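Local coordinates for protein thymine dioxygenase (Neurospora crassa, PDB 5C3Q) that binds 2-oxoglutarate, thymine and a nickel ion in one pocket and probably acts as a dioxygenase that hydroxylates the methyl group of thymine, at residues F59-H62 with V63-S67; M151-F154 with F155-K159; H162-V165 with M166-I169. All coordinates share one frame; numbering follows the deposited sequence.

Interaction 1: residues F59-H62 with V63-S67; sequences FREH and VFNTS. With EDO (1,2-ethanediol), chain L.
Val63 lays its CG2 methyl over one face of the Phe59 ring, one turn earlier on helix 57-71. This is a CH-pi contact: the methyl stands 16° off the ring normal and is displaced toward the rim, with Val63 CG2 3.7 Å from Phe59 CZ. The ring can be there because Phe59 CG is anti to the backbone N (chi1 -178°), which swings it forward along the helix.

Arg60 and Phe64 run alongside each other in the same direction. The extended arginine chain passes the ring, with Arg60 NE 3.8 Å from Phe64 CE1, and the guanidinium and ring planes are 28° apart. At its edge the same ring faces the Arg60 carbonyl, Phe64 CD1 being 3.2 Å from Arg60 O. Arg60 NH2 donates a nearly straight bond of 2.8 Å to O1 of an ethanediol lying at the edge of the guanidinium; NH2 also binds Thr251 O.

The third pair is His62 and Thr66. Thr66 OG1 sits over the centre of the imidazole, 3.7 Å from His62 CE1, and donates to His62 O at 2.7 Å from well above the carbonyl plane. Thr66 N donates to that oxygen as well, at 2.8 Å, so His62 O is gripped twice and the threonine hydroxyl spends its proton within its own helix. His62 NE2 pairs with Thr150 OG1.

In the double-stranded beta-helix fold this helix packs beside helix 147-173, and both touch the main sheet. Phe59, Val63 and Thr66 touch Asn153, Thr150 and Phe147 of that helix, whereas Phe64 rests on Tyr289 and Ile291 of strand 284-295 and on Phe226 of strand 222-227, its side chain about 5 Å from that of Ser290, which binds 2-oxoglutarate.

Interaction 2: residues M151-F154 with F155-K159; sequences MNNF and FDQCK
Asn153 and Gln157, a turn apart on helix 147-173, join their side-chain amides: Gln157 NE2 donates to Asn153 OD1 at 2.8 Å, with an N-H...O angle of 165°. The acceptor lies in the plane of the glutamine amide, but the donor stands 45° above the asparagine carbonyl plane, away from its lone pairs. Thus the bond is straight at the hydrogen and poorly aimed at the oxygen. A second amide, Asn152 ND2, is hydrogen-bonded to Glu128 OE2.

The sulfur-aromatic contact belongs to Phe154 and Cys158. Cys158 SG lies over one face of the phenyl ring, offset toward the rim, 3.5 Å from Phe154 CE2. A first torsion of -169° sets Phe154 CG beside the carbonyl carbon, and the ring leans along the helix to meet the sulfur. Phe226 packs edge-to-face against this ring, which also touches Phe59 and Val63 of helix 57-71.

Backbone bonds carry the rest: Phe155 N to Met151 O at 2.8 Å, Asp156 N to Asn152 O at 3.1 Å and Cys158 N to Phe154 O at 2.9 Å are regular alpha-helical links.

The chemistry is of two kinds. An amide pair ties successive turns where they adjoin Phe59, and a polarisable sulfur covers one face of a buried ring that lies where helix 57-71 and strands 190-200 and 284-295 meet.

Interaction 3: residues H162-V165 with M166-I169; sequences HIEV and MRAI
Met166 N to His162 O, Arg167 N to Ile163 O, Ala168 N to Glu164 O and Ile169 N to Val165 O are all hydrogen bonds of 3.0 Å, the regular i to i+4 pattern of an alpha-helix. The segment lies in helix 147-173, one of the long helices that flank the double-stranded beta-helix core.

Ile163 and Arg167 point the same way, side by side. The CG2 methyl of Ile163 covers one face of the guanidinium, toward its rim, and comes within 3.6 Å of Arg167 NE. Glu164 reaches the group from another direction: its chain bends at chi2 (-74°) and brings the carboxylate to the arginine with the two planes almost perpendicular, 88° apart. That salt bridge is long, at 3.7 Å between Glu164 OE1 and Arg167 NH1, and the stronger charge partner is Asp181, which takes NH2. A methionine at Arg167 would probably leave Asp181 without this countercharge, take from Glu164 its distant charge partner and rob the Ile163 methyl of the flat group it covers.

Along the apolar side, Val165 and Ile169 approach loosely, Val165 CG1 lying 4.4 Å from Ile169 CD1, and both rest on Phe42 of helix 28-44. Ala168 packs against Ile38 of that helix and against Phe23 of helix 21-25.

His162 and Met166 are set at a slant. The methionine chain folds back on itself, its sulfur lies oblique to the imidazole, and the nearest touch between the two side chains is a methylene, Met166 CG, 3.6 Å from His162 NE2.

Along the chain the three contacts come in series, interaction 1 on helix 57-71 and interactions 2 and 3 on successive parts of helix 147-173. The centres of interactions 1 and 2 are about 12 Å apart, and the two helices pack directly there: Phe59 CE2 lies 3.5 Å from Gln157 NE2, and Val63 CG2 lies 3.8 Å from Phe154 CD1. Interaction 3, its centre about 16 Å from that of interaction 2, meets it only along the chain and stays about 13 Å from interaction 1 at the nearest atoms. Interactions 1 and 2 back the main sheet, which carries 2-oxoglutarate-binding residues, while 162-169 joins helix 147-173 to helices 21-25, 28-44 and 181-184.

Interaction 1: residues F59-H62 with V63-S67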
ATOM      1  N   PHE A  59      13.004  13.493  -6.730  1.00 36.68           N
ATOM      2  CA  PHE A  59      12.415  13.674  -5.401  1.00 36.23           C
ATOM      3  C   PHE A  59      12.131  12.323  -4.740  1.00 35.52           C
ATOM      4  O   PHE A  59      12.406  12.152  -3.556  1.00 34.75           O
ATOM      5  CB  PHE A  59      11.144  14.531  -5.443  1.00 35.90           C
ATOM      6  CG  PHE A  59      10.537  14.772  -4.083  1.00 35.74           C
ATOM      7  CD1 PHE A  59      11.279  15.383  -3.077  1.00 36.22           C
ATOM      8  CD2 PHE A  59       9.237  14.375  -3.801  1.00 34.73           C
ATOM      9  CE1 PHE A  59      10.735  15.597  -1.820  1.00 36.18           C
ATOM     10  CE2 PHE A  59       8.685  14.593  -2.548  1.00 34.87           C
ATOM     11  CZ  PHE A  59       9.436  15.202  -1.556  1.00 35.55           C
ATOM     12  N   ARG A  60      11.599  11.369  -5.506  1.00 35.38           N
ATOM     13  CA  ARG A  60      11.368  10.006  -5.000  1.00 35.51           C
ATOM     14  C   ARG A  60      12.667   9.365  -4.508  1.00 35.01           C
ATOM     15  O   ARG A  60      12.696   8.731  -3.456  1.00 33.75           O
ATOM     16  CB  ARG A  60      10.738   9.120  -6.081  1.00 36.30           C
ATOM     17  CG  ARG A  60      10.778   7.624  -5.775  1.00 37.78           C
ATOM     18  CD  ARG A  60      10.131   6.824  -6.889  1.00 38.91           C
ATOM     19  NE  ARG A  60      10.240   5.381  -6.694  1.00 39.75           N
ATOM     20  CZ  ARG A  60       9.629   4.466  -7.448  1.00 39.93           C
ATOM     21  NH1 ARG A  60       9.795   3.177  -7.187  1.00 39.89           N
ATOM     22  NH2 ARG A  60       8.846   4.829  -8.462  1.00 39.91           N
ATOM     23  N   GLU A  61      13.735   9.530  -5.283  1.00 35.42           N
ATOM     24  CA  GLU A  61      15.055   9.020  -4.908  1.00 36.13           C
ATOM     25  C   GLU A  61      15.524   9.625  -3.576  1.00 35.05           C
ATOM     26  O   GLU A  61      16.027   8.917  -2.706  1.00 33.84           O
ATOM     27  CB  GLU A  61      16.063   9.327  -6.016  1.00 38.64           C
ATOM     28  CG  GLU A  61      17.318   8.474  -5.987  1.00 40.93           C
ATOM     29  CD  GLU A  61      18.260   8.786  -7.137  1.00 43.76           C
ATOM     30  OE1 GLU A  61      17.778   9.111  -8.248  1.00 45.79           O
ATOM     31  OE2 GLU A  61      19.489   8.700  -6.931  1.00 45.94           O
ATOM     32  N   HIS A  62      15.341  10.935  -3.433  1.00 34.42           N
ATOM     33  CA  HIS A  62      15.648  11.646  -2.192  1.00 34.19           C
ATOM     34  C   HIS A  62      14.818  11.117  -1.012  1.00 32.54           C
ATOM     35  O   HIS A  62      15.352  10.900   0.077  1.00 32.48           O
ATOM     36  CB  HIS A  62      15.413  13.151  -2.379  1.00 35.20           C
ATOM     37  CG  HIS A  62      15.569  13.953  -1.124  1.00 36.68           C
ATOM     38  ND1 HIS A  62      16.780  14.103  -0.482  1.00 37.96           N
ATOM     39  CD2 HIS A  62      14.669  14.660  -0.399  1.00 36.67           C
ATOM     40  CE1 HIS A  62      16.618  14.865   0.586  1.00 38.25           C
ATOM     41  NE2 HIS A  62      15.346  15.216   0.658  1.00 37.71           N
ATOM     42  N   VAL A  63      13.525  10.899  -1.238  1.00 30.54           N
ATOM     43  CA  VAL A  63      12.637  10.367  -0.200  1.00 29.58           C
ATOM     44  C   VAL A  63      13.116   8.989   0.272  1.00 29.44           C
ATOM     45  O   VAL A  63      13.166   8.728   1.479  1.00 28.95           O
ATOM     46  CB  VAL A  63      11.166  10.319  -0.679  1.00 28.49           C
ATOM     47  CG1 VAL A  63      10.293   9.498   0.262  1.00 27.85           C
ATOM     48  CG2 VAL A  63      10.610  11.731  -0.807  1.00 28.41           C
ATOM     49  N   PHE A  64      13.483   8.126  -0.674  1.00 29.29           N
ATOM     50  CA  PHE A  64      14.046   6.806  -0.342  1.00 29.50           C
ATOM     51  C   PHE A  64      15.355   6.909   0.441  1.00 30.71           C
ATOM     52  O   PHE A  64      15.557   6.176   1.406  1.00 31.28           O
ATOM     53  CB  PHE A  64      14.259   5.957  -1.602  1.00 29.24           C
ATOM     54  CG  PHE A  64      13.072   5.114  -1.971  1.00 28.36           C
ATOM     55  CD1 PHE A  64      11.990   5.665  -2.643  1.00 27.90           C
ATOM     56  CD2 PHE A  64      13.035   3.766  -1.646  1.00 28.30           C
ATOM     57  CE1 PHE A  64      10.895   4.893  -2.980  1.00 27.19           C
ATOM     58  CE2 PHE A  64      11.939   2.985  -1.980  1.00 27.74           C
ATOM     59  CZ  PHE A  64      10.871   3.551  -2.650  1.00 27.35           C
ATOM     60  N   ASN A  65      16.242   7.809   0.022  1.00 31.87           N
ATOM     61  CA  ASN A  65      17.488   8.059   0.757  1.00 32.50           C
ATOM     62  C   ASN A  65      17.216   8.550   2.182  1.00 32.00           C
ATOM     63  O   ASN A  65      17.888   8.140   3.130  1.00 31.68           O
ATOM     64  CB  ASN A  65      18.356   9.089   0.026  1.00 34.26           C
ATOM     65  CG  ASN A  65      18.979   8.545  -1.254  1.00 35.19           C
ATOM     66  OD1 ASN A  65      19.325   7.366  -1.344  1.00 35.53           O
ATOM     67  ND2 ASN A  65      19.153   9.418  -2.243  1.00 35.98           N
ATOM     68  N   THR A  66      16.223   9.424   2.323  1.00 31.18           N
ATOM     69  CA  THR A  66      15.821   9.946   3.625  1.00 31.14           C
ATOM     70  C   THR A  66      15.244   8.838   4.510  1.00 30.65           C
ATOM     71  O   THR A  66      15.529   8.783   5.710  1.00 30.56           O
ATOM     72  CB  THR A  66      14.802  11.094   3.466  1.00 31.21           C
ATOM     73  OG1 THR A  66      15.317  12.059   2.542  1.00 31.26           O
ATOM     74  CG2 THR A  66      14.533  11.778   4.794  1.00 31.44           C
ATOM     75  N   SER A  67      14.449   7.952   3.909  1.00 29.74           N
ATOM     76  CA  SER A  67      13.900   6.794   4.616  1.00 29.49           C
ATOM     77  C   SER A  67      15.009   5.863   5.094  1.00 29.86           C
ATOM     78  O   SER A  67      14.985   5.397   6.235  1.00 29.56           O
ATOM     79  CB  SER A  67      12.939   6.011   3.712  1.00 28.95           C
ATOM     80  OG  SER A  67      12.511   4.813   4.339  1.00 28.49           O
TER
HETATM   81  C1  EDO L 408       9.245   7.982  -9.805  1.00 58.28           C
HETATM   82  O1  EDO L 408       8.075   7.390  -9.230  1.00 59.17           O
HETATM   83  C2  EDO L 408       8.847   8.726 -11.064  1.00 58.55           C
HETATM   84  O2  EDO L 408       7.692   9.524 -10.793  1.00 59.22           O

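Interaction 2: residues M151-F154 with F155-K159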
ATOM      1  N   MET A 151       9.210  14.199   4.268  1.00 29.24           N
ATOM      2  CA  MET A 151       8.099  13.254   4.376  1.00 28.49           C
ATOM      3  C   MET A 151       6.732  13.929   4.315  1.00 28.28           C
ATOM      4  O   MET A 151       5.800  13.373   3.743  1.00 27.90           O
ATOM      5  CB  MET A 151       8.222  12.418   5.655  1.00 28.32           C
ATOM      6  CG  MET A 151       9.419  11.483   5.653  1.00 28.43           C
ATOM      7  SD  MET A 151       9.389  10.366   4.239  1.00 28.13           S
ATOM      8  CE  MET A 151      11.093   9.832   4.171  1.00 28.35           C
ATOM      9  N   ASN A 152       6.608  15.119   4.899  1.00 29.06           N
ATOM     10  CA  ASN A 152       5.364  15.891   4.789  1.00 29.41           C
ATOM     11  C   ASN A 152       5.097  16.342   3.354  1.00 29.12           C
ATOM     12  O   ASN A 152       3.958  16.302   2.888  1.00 28.74           O
ATOM     13  CB  ASN A 152       5.383  17.101   5.729  1.00 30.30           C
ATOM     14  CG  ASN A 152       5.067  16.727   7.163  1.00 30.85           C
ATOM     15  OD1 ASN A 152       4.477  15.681   7.431  1.00 30.12           O
ATOM     16  ND2 ASN A 152       5.453  17.588   8.094  1.00 32.01           N
ATOM     17  N   ASN A 153       6.153  16.771   2.667  1.00 29.55           N
ATOM     18  CA  ASN A 153       6.075  17.112   1.245  1.00 29.62           C
ATOM     19  C   ASN A 153       5.619  15.901   0.439  1.00 28.07           C
ATOM     20  O   ASN A 153       4.677  15.987  -0.346  1.00 27.74           O
ATOM     21  CB  ASN A 153       7.443  17.599   0.749  1.00 31.42           C
ATOM     22  CG  ASN A 153       7.405  18.150  -0.666  1.00 32.76           C
ATOM     23  OD1 ASN A 153       6.376  18.130  -1.339  1.00 34.44           O
ATOM     24  ND2 ASN A 153       8.540  18.652  -1.125  1.00 34.26           N
ATOM     25  N   PHE A 154       6.271  14.764   0.660  1.00 26.95           N
ATOM     26  CA  PHE A 154       5.903  13.526  -0.026  1.00 25.86           C
ATOM     27  C   PHE A 154       4.463  13.113   0.283  1.00 25.17           C
ATOM     28  O   PHE A 154       3.723  12.727  -0.620  1.00 25.23           O
ATOM     29  CB  PHE A 154       6.868  12.400   0.339  1.00 25.46           C
ATOM     30  CG  PHE A 154       6.716  11.173  -0.515  1.00 24.93           C
ATOM     31  CD1 PHE A 154       7.047  11.206  -1.863  1.00 25.04           C
ATOM     32  CD2 PHE A 154       6.253   9.985   0.029  1.00 24.25           C
ATOM     33  CE1 PHE A 154       6.912  10.079  -2.653  1.00 24.70           C
ATOM     34  CE2 PHE A 154       6.116   8.853  -0.756  1.00 24.14           C
ATOM     35  CZ  PHE A 154       6.450   8.900  -2.099  1.00 24.18           C
ATOM     36  N   PHE A 155       4.070  13.216   1.550  1.00 25.08           N
ATOM     37  CA  PHE A 155       2.696  12.902   1.969  1.00 24.89           C
ATOM     38  C   PHE A 155       1.663  13.680   1.140  1.00 25.68           C
ATOM     39  O   PHE A 155       0.704  13.096   0.629  1.00 25.24           O
ATOM     40  CB  PHE A 155       2.513  13.197   3.469  1.00 24.63           C
ATOM     41  CG  PHE A 155       1.186  12.750   4.030  1.00 23.83           C
ATOM     42  CD1 PHE A 155       0.047  13.527   3.867  1.00 23.95           C
ATOM     43  CD2 PHE A 155       1.081  11.562   4.736  1.00 23.24           C
ATOM     44  CE1 PHE A 155      -1.174  13.119   4.383  1.00 23.68           C
ATOM     45  CE2 PHE A 155      -0.136  11.149   5.255  1.00 22.87           C
ATOM     46  CZ  PHE A 155      -1.265  11.928   5.080  1.00 22.99           C
ATOM     47  N   ASP A 156       1.873  14.988   1.006  1.00 26.79           N
ATOM     48  CA  ASP A 156       0.939  15.863   0.278  1.00 28.11           C
ATOM     49  C   ASP A 156       0.925  15.610  -1.235  1.00 27.57           C
ATOM     50  O   ASP A 156      -0.122  15.713  -1.871  1.00 26.68           O
ATOM     51  CB  ASP A 156       1.240  17.338   0.575  1.00 29.69           C
ATOM     52  CG  ASP A 156       0.911  17.723   2.014  1.00 31.38           C
ATOM     53  OD1 ASP A 156       0.165  16.969   2.681  1.00 32.56           O
ATOM     54  OD2 ASP A 156       1.392  18.776   2.482  1.00 33.14           O
ATOM     55  N   GLN A 157       2.073  15.260  -1.804  1.00 27.35           N
ATOM     56  CA  GLN A 157       2.133  14.898  -3.222  1.00 27.14           C
ATOM     57  C   GLN A 157       1.428  13.566  -3.515  1.00 25.80           C
ATOM     58  O   GLN A 157       0.776  13.426  -4.548  1.00 24.57           O
ATOM     59  CB  GLN A 157       3.578  14.864  -3.704  1.00 27.90           C
ATOM     60  CG  GLN A 157       4.214  16.244  -3.725  1.00 29.30           C
ATOM     61  CD  GLN A 157       5.560  16.260  -4.419  1.00 30.37           C
ATOM     62  OE1 GLN A 157       5.742  15.633  -5.466  1.00 30.96           O
ATOM     63  NE2 GLN A 157       6.513  16.984  -3.844  1.00 31.36           N
ATOM     64  N   CYS A 158       1.554  12.599  -2.607  1.00 24.89           N
ATOM     65  CA  CYS A 158       0.821  11.335  -2.724  1.00 24.17           C
ATOM     66  C   CYS A 158      -0.674  11.541  -2.484  1.00 24.08           C
ATOM     67  O   CYS A 158      -1.507  10.889  -3.118  1.00 23.76           O
ATOM     68  CB  CYS A 158       1.356  10.289  -1.741  1.00 24.04           C
ATOM     69  SG  CYS A 158       2.999   9.647  -2.132  1.00 23.69           S
ATOM     70  N   LYS A 159      -1.007  12.435  -1.557  1.00 24.30           N
ATOM     71  CA  LYS A 159      -2.396  12.833  -1.312  1.00 24.90           C
ATOM     72  C   LYS A 159      -3.022  13.399  -2.588  1.00 24.66           C
ATOM     73  O   LYS A 159      -4.166  13.087  -2.918  1.00 23.98           O
ATOM     74  CB  LYS A 159      -2.447  13.867  -0.177  1.00 26.37           C
ATOM     75  CG  LYS A 159      -3.760  14.616   0.000  1.00 27.67           C
ATOM     76  CD  LYS A 159      -3.601  15.684   1.076  1.00 28.89           C
ATOM     77  CE  LYS A 159      -4.759  16.660   1.091  1.00 30.24           C
ATOM     78  NZ  LYS A 159      -4.511  17.770   2.057  1.00 31.23           N
TER

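Interaction 3: residues H162-V165 with M166-I169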
ATOM      1  N   HIS A 162      -3.576  10.504  -5.092  1.00 21.59           N
ATOM      2  CA  HIS A 162      -4.783   9.773  -4.699  1.00 20.78           C
ATOM      3  C   HIS A 162      -6.025  10.403  -5.325  1.00 20.93           C
ATOM      4  O   HIS A 162      -6.843   9.711  -5.940  1.00 19.96           O
ATOM      5  CB  HIS A 162      -4.928   9.761  -3.175  1.00 20.36           C
ATOM      6  CG  HIS A 162      -6.160   9.062  -2.684  1.00 19.90           C
ATOM      7  ND1 HIS A 162      -6.834   9.458  -1.550  1.00 19.96           N
ATOM      8  CD2 HIS A 162      -6.835   7.992  -3.167  1.00 19.79           C
ATOM      9  CE1 HIS A 162      -7.872   8.665  -1.357  1.00 20.11           C
ATOM     10  NE2 HIS A 162      -7.894   7.765  -2.322  1.00 19.85           N
ATOM     11  N   ILE A 163      -6.155  11.714  -5.160  1.00 21.52           N
ATOM     12  CA  ILE A 163      -7.299  12.446  -5.697  1.00 22.66           C
ATOM     13  C   ILE A 163      -7.404  12.236  -7.211  1.00 22.62           C
ATOM     14  O   ILE A 163      -8.495  12.008  -7.723  1.00 22.53           O
ATOM     15  CB  ILE A 163      -7.223  13.949  -5.333  1.00 23.66           C
ATOM     16  CG1 ILE A 163      -7.486  14.130  -3.834  1.00 24.00           C
ATOM     17  CG2 ILE A 163      -8.237  14.772  -6.128  1.00 24.37           C
ATOM     18  CD1 ILE A 163      -7.029  15.462  -3.273  1.00 24.88           C
ATOM     19  N   GLU A 164      -6.270  12.275  -7.910  1.00 23.06           N
ATOM     20  CA  GLU A 164      -6.264  12.137  -9.372  1.00 23.98           C
ATOM     21  C   GLU A 164      -6.591  10.717  -9.831  1.00 22.40           C
ATOM     22  O   GLU A 164      -7.287  10.539 -10.826  1.00 21.99           O
ATOM     23  CB  GLU A 164      -4.919  12.583  -9.968  1.00 25.65           C
ATOM     24  CG  GLU A 164      -4.539  14.039  -9.698  1.00 28.10           C
ATOM     25  CD  GLU A 164      -5.326  15.057 -10.513  1.00 30.91           C
ATOM     26  OE1 GLU A 164      -6.374  14.710 -11.110  1.00 33.14           O
ATOM     27  OE2 GLU A 164      -4.893  16.235 -10.549  1.00 34.69           O
ATOM     28  N   VAL A 165      -6.093   9.709  -9.117  1.00 21.45           N
ATOM     29  CA  VAL A 165      -6.415   8.318  -9.444  1.00 21.04           C
ATOM     30  C   VAL A 165      -7.910   8.049  -9.260  1.00 20.64           C
ATOM     31  O   VAL A 165      -8.520   7.379 -10.087  1.00 20.62           O
ATOM     32  CB  VAL A 165      -5.582   7.300  -8.626  1.00 20.72           C
ATOM     33  CG1 VAL A 165      -6.077   5.877  -8.866  1.00 20.69           C
ATOM     34  CG2 VAL A 165      -4.112   7.394  -9.001  1.00 21.05           C
ATOM     35  N   MET A 166      -8.499   8.579  -8.191  1.00 20.65           N
ATOM     36  CA  MET A 166      -9.941   8.431  -7.972  1.00 20.64           C
ATOM     37  C   MET A 166     -10.736   9.145  -9.069  1.00 21.15           C
ATOM     38  O   MET A 166     -11.771   8.640  -9.511  1.00 20.80           O
ATOM     39  CB  MET A 166     -10.356   8.940  -6.589  1.00 20.82           C
ATOM     40  CG  MET A 166      -9.774   8.160  -5.412  1.00 20.76           C
ATOM     41  SD  MET A 166      -9.847   6.356  -5.516  1.00 20.80           S
ATOM     42  CE  MET A 166     -11.604   6.043  -5.384  1.00 21.29           C
ATOM     43  N   ARG A 167     -10.241  10.298  -9.524  1.00 21.50           N
ATOM     44  CA  ARG A 167     -10.852  10.988 -10.665  1.00 22.11           C
ATOM     45  C   ARG A 167     -10.813  10.121 -11.924  1.00 21.53           C
ATOM     46  O   ARG A 167     -11.791  10.069 -12.659  1.00 22.19           O
ATOM     47  CB  ARG A 167     -10.179  12.338 -10.931  1.00 22.99           C
ATOM     48  CG  ARG A 167     -10.589  13.409  -9.944  1.00 23.92           C
ATOM     49  CD  ARG A 167      -9.814  14.702 -10.131  1.00 24.92           C
ATOM     50  NE  ARG A 167     -10.167  15.658  -9.088  1.00 25.78           N
ATOM     51  CZ  ARG A 167      -9.583  16.840  -8.903  1.00 27.01           C
ATOM     52  NH1 ARG A 167      -8.595  17.244  -9.693  1.00 27.11           N
ATOM     53  NH2 ARG A 167      -9.995  17.627  -7.914  1.00 27.91           N
ATOM     54  N   ALA A 168      -9.694   9.440 -12.165  1.00 20.62           N
ATOM     55  CA  ALA A 168      -9.596   8.506 -13.296  1.00 20.61           C
ATOM     56  C   ALA A 168     -10.606   7.372 -13.171  1.00 20.33           C
ATOM     57  O   ALA A 168     -11.239   6.988 -14.148  1.00 20.64           O
ATOM     58  CB  ALA A 168      -8.189   7.945 -13.416  1.00 20.47           C
ATOM     59  N   ILE A 169     -10.758   6.839 -11.963  1.00 19.94           N
ATOM     60  CA  ILE A 169     -11.763   5.813 -11.712  1.00 19.80           C
ATOM     61  C   ILE A 169     -13.171   6.334 -12.033  1.00 20.26           C
ATOM     62  O   ILE A 169     -13.956   5.641 -12.674  1.00 20.50           O
ATOM     63  CB  ILE A 169     -11.679   5.286 -10.267  1.00 19.30           C
ATOM     64  CG1 ILE A 169     -10.422   4.418 -10.114  1.00 19.06           C
ATOM     65  CG2 ILE A 169     -12.929   4.503  -9.901  1.00 19.35           C
ATOM     66  CD1 ILE A 169     -10.086   4.047  -8.689  1.00 18.96           C
TER